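Local coordinates for protein cellulase (PDB 6WQY) that probably hydrolyses internal beta-1,4-glucosidic links of cellulose and related polysaccharides through its family 5 glycoside hydrolase domain, the part present here, at residues A[29-34]-A[72-77]. Sequence-based numbering, arbitrary orientation.
Sequences VSLGLG and FTSVRI
Thr73 and Leu33 pair twice, side chain to backbone and backbone to backbone. Thr73 OG1 accepts a hydrogen bond from Leu33 N at 3.0 Å. Thr73 N returns a bond of 2.8 Å to Leu33 O, lying in the carbonyl plane and nearly straight at 165°. Ser74 N reaches the same oxygen only weakly. With OG1 anti to its own carbonyl carbon (chi1 -43°), the threonine hydroxyl lies beside its backbone N, and CG2 is directed to the carbonyls of Ser30 and Leu31. An alanine here would lose both branches and is likely to leave the Leu33 amide without its acceptor.

Ser74 meets the last residue of helix 24-31. Its OG donates to Leu31 O over 2.7 Å, tilted 21° out of the carbonyl plane, and is also hydrogen-bonded to ND2 of Asn114 on the next strand, 114-118. Beyond Leu31 the chain turns at Gly32, whose positive phi and position 3.4 Å (CA) from Thr73 OG1 suit a residue without a side chain.

On the flank, Leu33 CD2 packs obliquely 3.7 Å from Phe72 CE1, and Gly34 O sits at the edge of that ring. Helix 371-383 adjoins both side chains, and Trp35 meets Phe72 edge-to-face. Gly34 then pairs in parallel with Ser74, its CA making a C-H...O contact of 3.2 Å with Ser74 O. In this family 5 TIM barrel, helix 24-31 leads through a short turn into the first strand, 34-37, where it joins the second, 74-77, in the closed eight-stranded parallel sheet.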
loop_
_atom_site.group_PDB
_atom_site.type_symbol
_atom_site.label_atom_id
_atom_site.label_comp_id
_atom_site.label_asym_id
_atom_site.label_seq_id
_atom_site.Cartn_x
_atom_site.Cartn_y
_atom_site.Cartn_z
ATOM N N VAL A 29 -1.320 -4.220 -15.413
ATOM C CA VAL A 29 -0.648 -5.442 -15.849
ATOM C C VAL A 29 0.794 -5.454 -15.376
ATOM O O VAL A 29 1.299 -6.481 -14.910
ATOM C CB VAL A 29 -0.732 -5.593 -17.384
ATOM C CG1 VAL A 29 0.269 -6.643 -17.901
ATOM C CG2 VAL A 29 -2.145 -5.955 -17.808
ATOM N N SER A 30 1.488 -4.321 -15.491
ATOM C CA SER A 30 2.899 -4.299 -15.135
ATOM C C SER A 30 3.102 -4.526 -13.643
ATOM O O SER A 30 4.152 -5.027 -13.235
ATOM C CB SER A 30 3.555 -2.990 -15.581
ATOM O OG SER A 30 3.266 -1.903 -14.713
ATOM N N LEU A 31 2.126 -4.144 -12.808
ATOM C CA LEU A 31 2.217 -4.321 -11.361
ATOM C C LEU A 31 1.753 -5.699 -10.899
ATOM O O LEU A 31 2.150 -6.134 -9.810
ATOM C CB LEU A 31 1.447 -3.212 -10.643
ATOM C CG LEU A 31 2.186 -1.871 -10.635
ATOM C CD1 LEU A 31 1.228 -0.704 -10.501
ATOM C CD2 LEU A 31 3.244 -1.840 -9.542
ATOM N N GLY A 32 0.930 -6.385 -11.682
ATOM C CA GLY A 32 0.598 -7.779 -11.400
ATOM C C GLY A 32 -0.031 -8.008 -10.040
ATOM O O GLY A 32 -1.004 -7.346 -9.654
ATOM N N LEU A 33 0.506 -8.999 -9.326
ATOM C CA LEU A 33 0.048 -9.368 -7.987
ATOM C C LEU A 33 1.079 -8.885 -6.985
ATOM O O LEU A 33 2.276 -9.174 -7.130
ATOM C CB LEU A 33 -0.109 -10.886 -7.865
ATOM C CG LEU A 33 -0.506 -11.410 -6.486
ATOM C CD1 LEU A 33 -1.885 -10.902 -6.068
ATOM C CD2 LEU A 33 -0.480 -12.925 -6.453
ATOM N N GLY A 34 0.631 -8.153 -5.966
ATOM C CA GLY A 34 1.528 -7.575 -4.993
ATOM C C GLY A 34 1.468 -8.226 -3.618
ATOM O O GLY A 34 0.540 -8.937 -3.261
ATOM N N PHE A 72 4.733 -13.691 -7.281
ATOM C CA PHE A 72 4.405 -12.290 -7.060
ATOM C C PHE A 72 5.178 -11.415 -8.040
ATOM O O PHE A 72 6.268 -11.767 -8.495
ATOM C CB PHE A 72 4.725 -11.901 -5.614
ATOM C CG PHE A 72 3.741 -12.449 -4.629
ATOM C CD1 PHE A 72 2.547 -11.781 -4.372
ATOM C CD2 PHE A 72 3.969 -13.662 -3.990
ATOM C CE1 PHE A 72 1.623 -12.284 -3.490
ATOM C CE2 PHE A 72 3.033 -14.173 -3.101
ATOM C CZ PHE A 72 1.855 -13.488 -2.854
ATOM N N THR A 73 4.592 -10.260 -8.364
ATOM C CA THR A 73 5.143 -9.303 -9.318
ATOM C C THR A 73 5.802 -8.111 -8.644
ATOM O O THR A 73 6.803 -7.567 -9.153
ATOM C CB THR A 73 4.012 -8.757 -10.211
ATOM O OG1 THR A 73 3.146 -9.820 -10.612
ATOM C CG2 THR A 73 4.570 -8.028 -11.433
ATOM N N SER A 74 5.210 -7.668 -7.530
ATOM C CA SER A 74 5.545 -6.394 -6.920
ATOM C C SER A 74 5.484 -6.516 -5.402
ATOM O O SER A 74 4.661 -7.261 -4.869
ATOM C CB SER A 74 4.534 -5.321 -7.355
ATOM O OG SER A 74 4.470 -5.218 -8.770
ATOM N N VAL A 75 6.319 -5.742 -4.708
ATOM C CA VAL A 75 6.319 -5.717 -3.247
ATOM C C VAL A 75 6.172 -4.290 -2.760
ATOM O O VAL A 75 6.951 -3.409 -3.152
ATOM C CB VAL A 75 7.608 -6.334 -2.678
ATOM C CG1 VAL A 75 7.616 -6.264 -1.172
ATOM C CG2 VAL A 75 7.738 -7.768 -3.133
ATOM N N ARG A 76 5.228 -4.070 -1.846
ATOM C CA ARG A 76 5.142 -2.814 -1.120
ATOM C C ARG A 76 5.930 -2.962 0.166
ATOM O O ARG A 76 5.767 -3.943 0.906
ATOM C CB ARG A 76 3.683 -2.455 -0.857
ATOM C CG ARG A 76 3.460 -1.144 -0.105
ATOM C CD ARG A 76 2.023 -0.705 -0.239
ATOM N NE ARG A 76 1.625 0.480 0.509
ATOM C CZ ARG A 76 1.094 0.481 1.723
ATOM N NH1 ARG A 76 1.009 -0.627 2.443
ATOM N NH2 ARG A 76 0.645 1.630 2.212
ATOM N N ILE A 77 6.809 -1.996 0.399
ATOM C CA ILE A 77 7.734 -1.952 1.522
ATOM C C ILE A 77 7.323 -0.742 2.357
ATOM O O ILE A 77 7.830 0.376 2.151
ATOM C CB ILE A 77 9.186 -1.809 1.025
ATOM C CG1 ILE A 77 9.581 -2.955 0.087
ATOM C CG2 ILE A 77 10.143 -1.725 2.210
ATOM C CD1 ILE A 77 10.796 -2.659 -0.770
#